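Local coordinates for protein carbonic anhydrase (Porphyridium purpureum, PDB 1DDZ) that probably catalyses the reversible hydration of carbon dioxide to hydrogencarbonate, using zinc as its cofactor, at residues A[362-367]-A[446-451]; A[450-455]-A[483-488]; A[67-72]-A[83-88]; A[219-224]-A[291-296]. All blocks are in the same frame, centred on the assembly; numbering follows the deposited sequence.

In the fold
Along the chain, interactions 3 and 4 close before interactions 1 and 2 open, and the two pairs lie on opposite sides of the chain's centre. Interactions 3 and 4, with centres 12 Å apart, touch each other and reach one sheet: 67-72 is on strand 69-74, and 219-224 leads into one of its outer strands, 222-227. Interactions 1 and 2, 11 Å apart, both use helix 449-456, share Ile450 and Val451, and touch the second subunit. Between the pairs the centres are 28 to 44 Å apart, with no touch. One pair thus packs helix and loop against a sheet inside the chain, whereas the other joins helices and the C-terminal tail beside the subunit interface.

Interaction 1 (A[362-367]-A[446-451]); sequences SFLSVL and CATSIV
Thr448 OG1 is held by two hydrogen bonds to backbone groups near it in the chain and touched by a third group from the facing helix. It accepts from Val451 N at 3.1 Å, with an N-H...O angle of 165°, and it hydrogen-bonds to Val445 O in the turn before; the CD1 methyl of Leu367 rests 3.5 Å from OG1, the two side chains meeting tip to tip. The torsion of Thr448 (chi1 63°) places OG1 between its backbone N and carbonyl carbon, where it can reach the amide three residues on, and leaves CG2 for the facing helix. That methyl is shared. Phe363 brings CZ to 4.1 Å from Thr448 CG2, while Leu364 slides past in the opposite sense with its CD2 also near this methyl. Two residues on, Ile450 CD1 touches two groups, lying 3.5 Å from the carbonyl oxygen Leu364 O and 4.0 Å from Leu367 CD1. Val451 CG2 adds a looser touch, 4.4 Å from Leu367 CD2. An alanine in place of Thr448 would probably leave the Val451 amide without its capping acceptor and open a gap beside Phe363, Leu364 and Leu367. No hydrogen bond crosses between 362-367 and 446-451, so the two segments meet by van der Waals packing, mostly of hydrocarbon groups. Asn404 of the second subunit packs on Leu364 and Thr448, and Ser449 bonds to that same asparagine. Taken together, this is helix-helix packing centred on a threonine N-cap, at the break where helix 426-447 ends and helix 449-456 begins.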
loop_
_atom_site.group_PDB
_atom_site.type_symbol
_atom_site.label_atom_id
_atom_site.label_comp_id
_atom_site.label_asym_id
_atom_site.label_seq_id
_atom_site.Cartn_x
_atom_site.Cartn_y
_atom_site.Cartn_z
ATOM N N SER A 362 2.151 -0.876 -6.143
ATOM C CA SER A 362 2.910 -0.145 -7.161
ATOM C C SER A 362 3.606 -1.148 -8.095
ATOM O O SER A 362 3.608 -0.993 -9.312
ATOM C CB SER A 362 3.937 0.797 -6.521
ATOM O OG SER A 362 4.711 1.432 -7.524
ATOM N N PHE A 363 4.226 -2.169 -7.510
ATOM C CA PHE A 363 4.896 -3.231 -8.263
ATOM C C PHE A 363 3.873 -4.068 -9.067
ATOM O O PHE A 363 4.027 -4.260 -10.286
ATOM C CB PHE A 363 5.737 -4.103 -7.276
ATOM C CG PHE A 363 5.966 -5.523 -7.725
ATOM C CD1 PHE A 363 5.494 -6.579 -6.953
ATOM C CD2 PHE A 363 6.635 -5.808 -8.906
ATOM C CE1 PHE A 363 5.678 -7.907 -7.347
ATOM C CE2 PHE A 363 6.824 -7.134 -9.319
ATOM C CZ PHE A 363 6.343 -8.183 -8.529
ATOM N N LEU A 364 2.816 -4.542 -8.402
ATOM C CA LEU A 364 1.790 -5.355 -9.066
ATOM C C LEU A 364 1.091 -4.673 -10.241
ATOM O O LEU A 364 0.842 -5.299 -11.281
ATOM C CB LEU A 364 0.770 -5.831 -8.046
ATOM C CG LEU A 364 1.315 -6.763 -6.974
ATOM C CD1 LEU A 364 0.284 -6.982 -5.879
ATOM C CD2 LEU A 364 1.736 -8.081 -7.619
ATOM N N SER A 365 0.814 -3.379 -10.103
ATOM C CA SER A 365 0.153 -2.611 -11.160
ATOM C C SER A 365 1.024 -2.502 -12.401
ATOM O O SER A 365 0.533 -2.661 -13.516
ATOM C CB SER A 365 -0.268 -1.230 -10.634
ATOM O OG SER A 365 -1.215 -1.378 -9.567
ATOM N N VAL A 366 2.318 -2.241 -12.220
ATOM C CA VAL A 366 3.243 -2.152 -13.360
ATOM C C VAL A 366 3.365 -3.531 -14.014
ATOM O O VAL A 366 3.305 -3.642 -15.240
ATOM C CB VAL A 366 4.666 -1.676 -12.943
ATOM C CG1 VAL A 366 5.582 -1.676 -14.126
ATOM C CG2 VAL A 366 4.629 -0.270 -12.358
ATOM N N LEU A 367 3.511 -4.573 -13.186
ATOM C CA LEU A 367 3.640 -5.964 -13.648
ATOM C C LEU A 367 2.438 -6.362 -14.492
ATOM O O LEU A 367 2.586 -6.771 -15.640
ATOM C CB LEU A 367 3.716 -6.921 -12.449
ATOM C CG LEU A 367 4.720 -8.079 -12.362
ATOM C CD1 LEU A 367 4.114 -9.176 -11.544
ATOM C CD2 LEU A 367 5.137 -8.607 -13.715
ATOM N N CYS A 446 7.826 -14.457 -10.170
ATOM C CA CYS A 446 7.432 -15.749 -10.729
ATOM C C CYS A 446 6.219 -16.310 -9.994
ATOM O O CYS A 446 5.355 -16.971 -10.590
ATOM C CB CYS A 446 8.584 -16.749 -10.627
ATOM S SG CYS A 446 9.942 -16.426 -11.783
ATOM N N ALA A 447 6.165 -16.036 -8.695
ATOM C CA ALA A 447 5.088 -16.494 -7.850
ATOM C C ALA A 447 3.813 -15.621 -7.897
ATOM O O ALA A 447 2.799 -16.020 -7.350
ATOM C CB ALA A 447 5.596 -16.653 -6.413
ATOM N N THR A 448 3.836 -14.479 -8.577
ATOM C CA THR A 448 2.634 -13.647 -8.645
ATOM C C THR A 448 1.530 -14.306 -9.472
ATOM O O THR A 448 1.806 -14.968 -10.471
ATOM C CB THR A 448 2.895 -12.276 -9.291
ATOM O OG1 THR A 448 3.300 -12.461 -10.649
ATOM C CG2 THR A 448 3.947 -11.491 -8.530
ATOM N N SER A 449 0.274 -14.048 -9.116
ATOM C CA SER A 449 -0.858 -14.595 -9.871
ATOM C C SER A 449 -0.751 -14.172 -11.336
ATOM O O SER A 449 -1.101 -14.920 -12.242
ATOM C CB SER A 449 -2.179 -14.084 -9.277
ATOM O OG SER A 449 -2.181 -12.665 -9.215
ATOM N N ILE A 450 -0.158 -13.005 -11.550
ATOM C CA ILE A 450 0.027 -12.406 -12.875
ATOM C C ILE A 450 0.920 -13.243 -13.789
ATOM O O ILE A 450 0.538 -13.571 -14.905
ATOM C CB ILE A 450 0.586 -10.953 -12.721
ATOM C CG1 ILE A 450 -0.406 -10.101 -11.917
ATOM C CG2 ILE A 450 0.874 -10.340 -14.067
ATOM C CD1 ILE A 450 0.126 -8.755 -11.416
ATOM N N VAL A 451 2.100 -13.629 -13.310
ATOM C CA VAL A 451 3.013 -14.437 -14.120
ATOM C C VAL A 451 2.516 -15.883 -14.222
ATOM O O VAL A 451 2.621 -16.487 -15.272
ATOM C CB VAL A 451 4.478 -14.372 -13.581
ATOM C CG1 VAL A 451 5.386 -15.324 -14.330
ATOM C CG2 VAL A 451 5.000 -12.984 -13.737
#

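Interaction 2 (A[450-455]-A[483-488]); sequences IVQDAW and KANDDI
Helix 449-456 is tied to the tail that follows strand 476-481 by the amide of Gln452, which bonds to the tail backbone through both of its ends. NE2 donates to Ala484 O at 3.0 Å in an almost straight bond (175°), the oxygen lying in the amide plane. OE1 accepts from Asp486 N at 3.1 Å, this donor standing 50° out of the carbonyl plane, and takes a second bond, 2.7 Å long, from a water that also donates to Asp487 OD1. NE2 is further held by Cys446 O, so the amide cannot readily flip. A bend at chi2 (-65°) curls the Gln452 chain back to reach these partners.

Trp455, whose NE1 bonds to Leu461 O, provides the flat surface. Lys483 CA sits 3.7 Å from the centroid of its six-membered ring, a CH-pi contact over the face, while Val451 CG1 covers the opposite face. The extended lysine chain then runs past Trp455 in the opposite direction, until Lys483 CE is 3.3 Å from Trp455 O. The tail is shaped locally by an Asx turn, in which Asn485 OD1 accepts from Asp487 N at 2.8 Å. Asp486 also hydrogen-bonds to Ser11 and forms a salt bridge with Arg407 of the second subunit. Ala484 and Asp486 pack on Leu13, so the tail lies between helix 449-456 and helix 12-25, with the end of helix 426-447 bordering both Trp455 and Asp486.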
loop_
_atom_site.group_PDB
_atom_site.type_symbol
_atom_site.label_atom_id
_atom_site.label_comp_id
_atom_site.label_asym_id
_atom_site.label_seq_id
_atom_site.Cartn_x
_atom_site.Cartn_y
_atom_site.Cartn_z
ATOM N N ILE A 450 -0.158 -13.005 -11.550
ATOM C CA ILE A 450 0.027 -12.406 -12.875
ATOM C C ILE A 450 0.920 -13.243 -13.789
ATOM O O ILE A 450 0.538 -13.571 -14.905
ATOM C CB ILE A 450 0.586 -10.953 -12.721
ATOM C CG1 ILE A 450 -0.406 -10.101 -11.917
ATOM C CG2 ILE A 450 0.874 -10.340 -14.067
ATOM C CD1 ILE A 450 0.126 -8.755 -11.416
ATOM N N VAL A 451 2.100 -13.629 -13.310
ATOM C CA VAL A 451 3.013 -14.437 -14.120
ATOM C C VAL A 451 2.516 -15.883 -14.222
ATOM O O VAL A 451 2.621 -16.487 -15.272
ATOM C CB VAL A 451 4.478 -14.372 -13.581
ATOM C CG1 VAL A 451 5.386 -15.324 -14.330
ATOM C CG2 VAL A 451 5.000 -12.984 -13.737
ATOM N N GLN A 452 1.946 -16.415 -13.146
ATOM C CA GLN A 452 1.424 -17.782 -13.162
ATOM C C GLN A 452 0.277 -17.912 -14.171
ATOM O O GLN A 452 0.237 -18.858 -14.960
ATOM C CB GLN A 452 0.982 -18.209 -11.765
ATOM C CG GLN A 452 2.128 -18.477 -10.814
ATOM C CD GLN A 452 2.975 -19.668 -11.243
ATOM O OE1 GLN A 452 2.463 -20.760 -11.471
ATOM N NE2 GLN A 452 4.280 -19.460 -11.346
ATOM N N ASP A 453 -0.620 -16.929 -14.194
ATOM C CA ASP A 453 -1.728 -16.935 -15.156
ATOM C C ASP A 453 -1.198 -16.883 -16.579
ATOM O O ASP A 453 -1.623 -17.649 -17.445
ATOM C CB ASP A 453 -2.649 -15.733 -14.946
ATOM C CG ASP A 453 -3.572 -15.899 -13.759
ATOM O OD1 ASP A 453 -3.635 -17.007 -13.188
ATOM O OD2 ASP A 453 -4.239 -14.911 -13.381
ATOM N N ALA A 454 -0.250 -15.988 -16.822
ATOM C CA ALA A 454 0.312 -15.862 -18.154
ATOM C C ALA A 454 0.953 -17.161 -18.588
ATOM O O ALA A 454 0.749 -17.606 -19.720
ATOM C CB ALA A 454 1.325 -14.740 -18.201
ATOM N N TRP A 455 1.722 -17.776 -17.689
ATOM C CA TRP A 455 2.408 -19.028 -18.003
ATOM C C TRP A 455 1.456 -20.143 -18.342
ATOM O O TRP A 455 1.543 -20.723 -19.430
ATOM C CB TRP A 455 3.332 -19.479 -16.870
ATOM C CG TRP A 455 4.655 -18.817 -16.924
ATOM C CD1 TRP A 455 5.216 -18.181 -18.002
ATOM C CD2 TRP A 455 5.606 -18.726 -15.869
ATOM N NE1 TRP A 455 6.454 -17.708 -17.681
ATOM C CE2 TRP A 455 6.728 -18.031 -16.378
ATOM C CE3 TRP A 455 5.629 -19.177 -14.543
ATOM C CZ2 TRP A 455 7.863 -17.774 -15.610
ATOM C CZ3 TRP A 455 6.757 -18.923 -13.779
ATOM C CH2 TRP A 455 7.862 -18.228 -14.319
ATOM N N LYS A 483 9.438 -20.909 -17.222
ATOM C CA LYS A 483 8.133 -21.395 -16.806
ATOM C C LYS A 483 8.334 -22.372 -15.670
ATOM O O LYS A 483 9.195 -23.234 -15.743
ATOM C CB LYS A 483 7.421 -22.099 -17.957
ATOM C CG LYS A 483 5.934 -22.295 -17.734
ATOM C CD LYS A 483 5.319 -23.086 -18.878
ATOM C CE LYS A 483 3.802 -23.065 -18.809
ATOM N NZ LYS A 483 3.179 -23.982 -19.812
ATOM N N ALA A 484 7.524 -22.230 -14.633
ATOM C CA ALA A 484 7.606 -23.081 -13.466
ATOM C C ALA A 484 6.310 -22.929 -12.668
ATOM O O ALA A 484 5.978 -21.850 -12.163
ATOM C CB ALA A 484 8.820 -22.694 -12.619
ATOM N N ASN A 485 5.564 -24.014 -12.581
ATOM C CA ASN A 485 4.312 -24.014 -11.855
ATOM C C ASN A 485 4.581 -23.827 -10.383
ATOM O O ASN A 485 5.504 -24.425 -9.836
ATOM C CB ASN A 485 3.583 -25.333 -12.065
ATOM C CG ASN A 485 2.247 -25.347 -11.396
ATOM O OD1 ASN A 485 2.084 -25.937 -10.331
ATOM N ND2 ASN A 485 1.287 -24.638 -11.981
ATOM N N ASP A 486 3.807 -22.968 -9.743
ATOM C CA ASP A 486 4.007 -22.750 -8.338
ATOM C C ASP A 486 2.914 -23.369 -7.478
ATOM O O ASP A 486 2.725 -22.968 -6.341
ATOM C CB ASP A 486 4.146 -21.264 -8.043
ATOM C CG ASP A 486 4.612 -21.000 -6.619
ATOM O OD1 ASP A 486 5.402 -21.807 -6.073
ATOM O OD2 ASP A 486 4.176 -19.989 -6.036
ATOM N N ASP A 487 2.251 -24.406 -7.979
ATOM C CA ASP A 487 1.195 -25.045 -7.203
ATOM C C ASP A 487 1.705 -26.187 -6.313
ATOM O O ASP A 487 2.539 -26.989 -6.727
ATOM C CB ASP A 487 0.061 -25.516 -8.129
ATOM C CG ASP A 487 -0.604 -24.357 -8.907
ATOM O OD1 ASP A 487 -0.660 -23.212 -8.400
ATOM O OD2 ASP A 487 -1.080 -24.590 -10.042
ATOM N N ILE A 488 1.298 -26.170 -5.048
ATOM C CA ILE A 488 1.673 -27.218 -4.106
ATOM C C ILE A 488 0.490 -28.173 -3.952
ATOM O O ILE A 488 0.642 -29.392 -4.105
ATOM C CB ILE A 488 2.068 -26.653 -2.711
ATOM C CG1 ILE A 488 0.934 -25.810 -2.109
ATOM C CG2 ILE A 488 3.355 -25.863 -2.832
ATOM C CD1 ILE A 488 1.155 -25.319 -0.701
HETATM O O HOH W 1 0.858 -20.761 -9.252
#

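Interaction 3 (A[67-72]-A[83-88]); sequences PEYLWI and QLLDLP
Leu85 wedges into the notch between Tyr69 and Trp71, two residues of strand 69-74 whose CB atoms both point toward 83-88. Leu85 CD1 sits over one face of the Tyr69 ring, offset toward the rim and 4.2 Å from Tyr69 CG, and also lies 4.1 Å from Trp71 CE3; the branch point Leu85 CG approaches Trp71 CZ3 to 4.0 Å. Two flanking leucines extend the fit. On the indole side, Leu84 crosses Trp71 at about a right angle and sets Leu84 CD1 3.5 Å from Trp71 CH2, obliquely to the ring. At the other end Leu87 CD1 comes 4.0 Å from Tyr69 CD1, again crossing at roughly a right angle. The indole reaches this row because Trp71 CG is turned anti to its backbone N (chi1 171°), carrying the six-membered ring out toward Leu84 and Leu85. Between Leu85 and Leu87 the chain turns sharply through a Schellman motif with positive phi at Asp86, which ends helix 81-84 and brings Leu87 round to the same strand. The contact belongs to the beta-alpha-beta unit of strand 69-74, helix 81-84 and strand 92-97. With no hydrogen bond crossing it, the chemistry is that of aromatic rings against leucine hydrocarbon, so the fit probably depends on shape.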
loop_
_atom_site.group_PDB
_atom_site.type_symbol
_atom_site.label_atom_id
_atom_site.label_comp_id
_atom_site.label_asym_id
_atom_site.label_seq_id
_atom_site.Cartn_x
_atom_site.Cartn_y
_atom_site.Cartn_z
ATOM N N PRO A 67 23.028 12.493 -6.397
ATOM C CA PRO A 67 21.874 13.179 -6.948
ATOM C C PRO A 67 21.312 14.293 -6.098
ATOM O O PRO A 67 21.177 14.160 -4.879
ATOM C CB PRO A 67 20.863 12.052 -7.120
ATOM C CG PRO A 67 21.167 11.182 -5.952
ATOM C CD PRO A 67 22.666 11.115 -6.005
ATOM N N GLU A 68 20.996 15.397 -6.741
ATOM C CA GLU A 68 20.376 16.518 -6.041
ATOM C C GLU A 68 18.878 16.555 -6.362
ATOM O O GLU A 68 18.136 17.369 -5.796
ATOM C CB GLU A 68 21.012 17.840 -6.456
ATOM C CG GLU A 68 22.454 18.006 -6.017
ATOM C CD GLU A 68 22.902 19.457 -6.047
ATOM O OE1 GLU A 68 23.212 20.004 -4.963
ATOM O OE2 GLU A 68 22.931 20.052 -7.151
ATOM N N TYR A 69 18.464 15.720 -7.318
ATOM C CA TYR A 69 17.065 15.612 -7.732
ATOM C C TYR A 69 16.443 14.242 -7.508
ATOM O O TYR A 69 17.089 13.218 -7.699
ATOM C CB TYR A 69 16.905 15.892 -9.225
ATOM C CG TYR A 69 17.152 17.316 -9.634
ATOM C CD1 TYR A 69 18.436 17.757 -9.917
ATOM C CD2 TYR A 69 16.107 18.228 -9.720
ATOM C CE1 TYR A 69 18.681 19.062 -10.264
ATOM C CE2 TYR A 69 16.338 19.540 -10.068
ATOM C CZ TYR A 69 17.634 19.954 -10.339
ATOM O OH TYR A 69 17.923 21.259 -10.662
ATOM N N LEU A 70 15.194 14.253 -7.066
ATOM C CA LEU A 70 14.380 13.066 -6.920
ATOM C C LEU A 70 13.383 13.305 -8.067
ATOM O O LEU A 70 12.827 14.395 -8.201
ATOM C CB LEU A 70 13.605 13.067 -5.606
ATOM C CG LEU A 70 12.944 11.744 -5.184
ATOM C CD1 LEU A 70 11.710 12.057 -4.427
ATOM C CD2 LEU A 70 12.642 10.831 -6.339
ATOM N N TRP A 71 13.203 12.314 -8.922
ATOM C CA TRP A 71 12.288 12.412 -10.031
ATOM C C TRP A 71 11.304 11.254 -9.972
ATOM O O TRP A 71 11.681 10.082 -9.980
ATOM C CB TRP A 71 13.073 12.378 -11.316
ATOM C CG TRP A 71 12.278 12.263 -12.592
ATOM C CD1 TRP A 71 11.586 11.173 -13.040
ATOM C CD2 TRP A 71 12.246 13.221 -13.659
ATOM N NE1 TRP A 71 11.153 11.386 -14.319
ATOM C CE2 TRP A 71 11.547 12.631 -14.721
ATOM C CE3 TRP A 71 12.774 14.501 -13.823
ATOM C CZ2 TRP A 71 11.353 13.282 -15.930
ATOM C CZ3 TRP A 71 12.589 15.146 -15.027
ATOM C CH2 TRP A 71 11.887 14.536 -16.067
ATOM N N ILE A 72 10.028 11.596 -9.854
ATOM C CA ILE A 72 8.946 10.620 -9.812
ATOM C C ILE A 72 8.280 10.688 -11.190
ATOM O O ILE A 72 7.681 11.702 -11.553
ATOM C CB ILE A 72 7.963 10.955 -8.686
ATOM C CG1 ILE A 72 8.704 10.936 -7.341
ATOM C CG2 ILE A 72 6.775 9.987 -8.716
ATOM C CD1 ILE A 72 8.219 11.943 -6.349
ATOM N N GLN A 83 18.506 12.590 -18.848
ATOM C CA GLN A 83 18.609 13.098 -20.204
ATOM C C GLN A 83 17.803 14.394 -20.351
ATOM O O GLN A 83 18.321 15.428 -20.782
ATOM C CB GLN A 83 18.057 12.057 -21.154
ATOM C CG GLN A 83 18.659 12.070 -22.521
ATOM C CD GLN A 83 19.045 10.689 -22.958
ATOM O OE1 GLN A 83 19.864 10.051 -22.319
ATOM N NE2 GLN A 83 18.431 10.202 -24.024
ATOM N N LEU A 84 16.533 14.341 -19.980
ATOM C CA LEU A 84 15.676 15.510 -20.065
ATOM C C LEU A 84 16.252 16.678 -19.265
ATOM O O LEU A 84 16.035 17.836 -19.596
ATOM C CB LEU A 84 14.276 15.179 -19.539
ATOM C CG LEU A 84 13.367 14.247 -20.351
ATOM C CD1 LEU A 84 12.240 13.720 -19.472
ATOM C CD2 LEU A 84 12.816 14.965 -21.551
ATOM N N LEU A 85 16.940 16.382 -18.171
ATOM C CA LEU A 85 17.522 17.442 -17.359
ATOM C C LEU A 85 18.947 17.803 -17.791
ATOM O O LEU A 85 19.576 18.655 -17.179
ATOM C CB LEU A 85 17.521 17.050 -15.876
ATOM C CG LEU A 85 16.166 16.993 -15.166
ATOM C CD1 LEU A 85 16.334 16.555 -13.717
ATOM C CD2 LEU A 85 15.516 18.361 -15.225
ATOM N N ASP A 86 19.441 17.169 -18.847
ATOM C CA ASP A 86 20.805 17.398 -19.334
ATOM C C ASP A 86 21.811 17.133 -18.207
ATOM O O ASP A 86 22.733 17.922 -17.985
ATOM C CB ASP A 86 20.963 18.832 -19.848
ATOM C CG ASP A 86 22.160 18.998 -20.765
ATOM O OD1 ASP A 86 22.530 18.018 -21.452
ATOM O OD2 ASP A 86 22.719 20.113 -20.821
ATOM N N LEU A 87 21.610 16.030 -17.485
ATOM C CA LEU A 87 22.474 15.630 -16.363
ATOM C C LEU A 87 23.045 14.233 -16.563
ATOM O O LEU A 87 22.463 13.399 -17.265
ATOM C CB LEU A 87 21.699 15.620 -15.036
ATOM C CG LEU A 87 21.397 16.934 -14.334
ATOM C CD1 LEU A 87 20.578 16.648 -13.072
ATOM C CD2 LEU A 87 22.700 17.650 -13.996
ATOM N N PRO A 88 24.213 13.964 -15.958
ATOM C CA PRO A 88 24.852 12.648 -16.060
ATOM C C PRO A 88 23.943 11.584 -15.409
ATOM O O PRO A 88 23.165 11.885 -14.497
ATOM C CB PRO A 88 26.133 12.840 -15.233
ATOM C CG PRO A 88 26.450 14.301 -15.448
ATOM C CD PRO A 88 25.104 14.939 -15.291
#

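Interaction 4 (A[219-224]-A[291-296]); sequences GKLRDL and NRVFVN
Phe294 meets Leu221 first through an edge contact: the carbonyl oxygen Leu221 O lies near the ring plane, 3.2 Å from Phe294 CD2, so the partly positive C-H rim faces a backbone oxygen. Apolar packing surrounds this. Leu221 CB stands 4.0 Å from Phe294 CD2, while at its far end Leu221 CD1 touches Val293 CG1 at 3.8 Å, the two side chains crossing at about a right angle. The same Val293 methyl also lies over the centre of one Phe294 face. Beyond the edge, Asp223 CB is 3.5 Å from Phe294 CZ, an oblique approach with the carboxylate plane 47° from the ring. The torsion of Phe294 (chi1 -56°), with CG anti to the carbonyl carbon, swings the ring from the helix onto the backbone of 221-223.

Polar links lie at the borders. A water donates a long bond to Asp223 OD2 and accepts from Asn291 N at 3.1 Å, bridging the two segments. Asp223 OD1 accepts from Gly225 N, which helps to hold the carboxylate beside the ring. Asn291 caps helix 292-307, its OD1 taking Val293 N at 2.8 Å in a bond of 172°. A serine at Phe294 would probably leave Leu221 O without its ring-edge partner and open a gap beside Asp223 CB and the Val293 methyl. No direct hydrogen bond joins 219-224 to 291-296; the helix start is seated on residues 221-223, leading into an outer strand of the sheet, largely by the Phe294 ring, so the join probably rests on van der Waals packing and a weak C-H...O approach.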
loop_
_atom_site.group_PDB
_atom_site.type_symbol
_atom_site.label_atom_id
_atom_site.label_comp_id
_atom_site.label_asym_id
_atom_site.label_seq_id
_atom_site.Cartn_x
_atom_site.Cartn_y
_atom_site.Cartn_z
ATOM N N GLY A 219 10.271 16.793 -26.465
ATOM C CA GLY A 219 11.056 16.632 -25.257
ATOM C C GLY A 219 11.189 17.906 -24.452
ATOM O O GLY A 219 12.078 18.017 -23.613
ATOM N N LYS A 220 10.249 18.829 -24.616
ATOM C CA LYS A 220 10.326 20.099 -23.915
ATOM C C LYS A 220 9.528 20.097 -22.642
ATOM O O LYS A 220 8.320 19.880 -22.652
ATOM C CB LYS A 220 9.869 21.231 -24.831
ATOM C CG LYS A 220 10.121 22.602 -24.255
ATOM C CD LYS A 220 9.880 23.702 -25.263
ATOM C CE LYS A 220 10.526 24.979 -24.756
ATOM N NZ LYS A 220 10.423 26.161 -25.659
ATOM N N LEU A 221 10.199 20.358 -21.533
ATOM C CA LEU A 221 9.519 20.369 -20.249
ATOM C C LEU A 221 8.705 21.643 -20.069
ATOM O O LEU A 221 9.215 22.742 -20.317
ATOM C CB LEU A 221 10.526 20.251 -19.108
ATOM C CG LEU A 221 11.341 18.962 -18.997
ATOM C CD1 LEU A 221 12.306 19.136 -17.829
ATOM C CD2 LEU A 221 10.448 17.744 -18.783
ATOM N N ARG A 222 7.444 21.487 -19.654
ATOM C CA ARG A 222 6.539 22.610 -19.415
ATOM C C ARG A 222 6.342 22.690 -17.920
ATOM O O ARG A 222 6.280 21.658 -17.237
ATOM C CB ARG A 222 5.193 22.389 -20.079
ATOM C CG ARG A 222 5.232 21.787 -21.443
ATOM C CD ARG A 222 5.937 22.640 -22.426
ATOM N NE ARG A 222 5.663 22.125 -23.761
ATOM C CZ ARG A 222 5.880 22.803 -24.879
ATOM N NH1 ARG A 222 6.380 24.029 -24.817
ATOM N NH2 ARG A 222 5.576 22.267 -26.058
ATOM N N ASP A 223 6.171 23.899 -17.412
ATOM C CA ASP A 223 6.039 24.110 -15.979
ATOM C C ASP A 223 4.629 23.937 -15.433
ATOM O O ASP A 223 3.676 24.364 -16.055
ATOM C CB ASP A 223 6.560 25.506 -15.660
ATOM C CG ASP A 223 6.901 25.690 -14.221
ATOM O OD1 ASP A 223 6.796 24.715 -13.456
ATOM O OD2 ASP A 223 7.286 26.826 -13.848
ATOM N N LEU A 224 4.503 23.230 -14.312
ATOM C CA LEU A 224 3.200 23.054 -13.665
ATOM C C LEU A 224 3.186 23.796 -12.346
ATOM O O LEU A 224 2.173 23.793 -11.647
ATOM C CB LEU A 224 2.886 21.589 -13.377
ATOM C CG LEU A 224 2.132 20.752 -14.402
ATOM C CD1 LEU A 224 0.785 21.363 -14.693
ATOM C CD2 LEU A 224 2.931 20.671 -15.642
ATOM N N ASN A 291 13.227 28.447 -14.498
ATOM C CA ASN A 291 14.182 27.725 -13.658
ATOM C C ASN A 291 15.229 26.976 -14.506
ATOM O O ASN A 291 14.988 26.640 -15.665
ATOM C CB ASN A 291 13.418 26.768 -12.733
ATOM C CG ASN A 291 14.332 25.941 -11.850
ATOM O OD1 ASN A 291 14.869 24.922 -12.294
ATOM N ND2 ASN A 291 14.527 26.372 -10.604
ATOM N N ARG A 292 16.394 26.720 -13.927
ATOM C CA ARG A 292 17.466 26.031 -14.635
ATOM C C ARG A 292 17.039 24.705 -15.261
ATOM O O ARG A 292 17.546 24.321 -16.307
ATOM C CB ARG A 292 18.708 25.865 -13.742
ATOM C CG ARG A 292 18.629 24.779 -12.696
ATOM C CD ARG A 292 19.871 24.790 -11.812
ATOM N NE ARG A 292 19.611 25.426 -10.521
ATOM C CZ ARG A 292 19.650 24.786 -9.352
ATOM N NH1 ARG A 292 19.947 23.485 -9.307
ATOM N NH2 ARG A 292 19.346 25.434 -8.226
ATOM N N VAL A 293 16.063 24.047 -14.650
ATOM C CA VAL A 293 15.519 22.773 -15.137
ATOM C C VAL A 293 15.093 22.899 -16.600
ATOM O O VAL A 293 15.366 22.016 -17.436
ATOM C CB VAL A 293 14.295 22.360 -14.270
ATOM C CG1 VAL A 293 13.292 21.543 -15.072
ATOM C CG2 VAL A 293 14.762 21.584 -13.060
ATOM N N PHE A 294 14.483 24.042 -16.903
ATOM C CA PHE A 294 13.986 24.311 -18.240
ATOM C C PHE A 294 15.091 24.755 -19.177
ATOM O O PHE A 294 15.191 24.265 -20.306
ATOM C CB PHE A 294 12.831 25.326 -18.175
ATOM C CG PHE A 294 11.702 24.884 -17.271
ATOM C CD1 PHE A 294 11.625 25.343 -15.962
ATOM C CD2 PHE A 294 10.736 23.972 -17.724
ATOM C CE1 PHE A 294 10.621 24.894 -15.121
ATOM C CE2 PHE A 294 9.726 23.518 -16.884
ATOM C CZ PHE A 294 9.661 23.977 -15.586
ATOM N N VAL A 295 16.008 25.563 -18.671
ATOM C CA VAL A 295 17.094 26.031 -19.521
ATOM C C VAL A 295 18.028 24.875 -19.893
ATOM O O VAL A 295 18.394 24.719 -21.060
ATOM C CB VAL A 295 17.818 27.284 -18.914
ATOM C CG1 VAL A 295 18.341 27.001 -17.550
ATOM C CG2 VAL A 295 18.943 27.750 -19.810
ATOM N N ASN A 296 18.299 23.994 -18.933
ATOM C CA ASN A 296 19.136 22.816 -19.169
ATOM C C ASN A 296 18.415 21.878 -20.128
ATOM O O ASN A 296 19.005 21.370 -21.087
ATOM C CB ASN A 296 19.407 22.101 -17.862
ATOM C CG ASN A 296 20.235 22.929 -16.928
ATOM O OD1 ASN A 296 20.797 23.937 -17.340
ATOM N ND2 ASN A 296 20.277 22.549 -15.654
HETATM O O HOH W 2 10.496 27.469 -13.493
#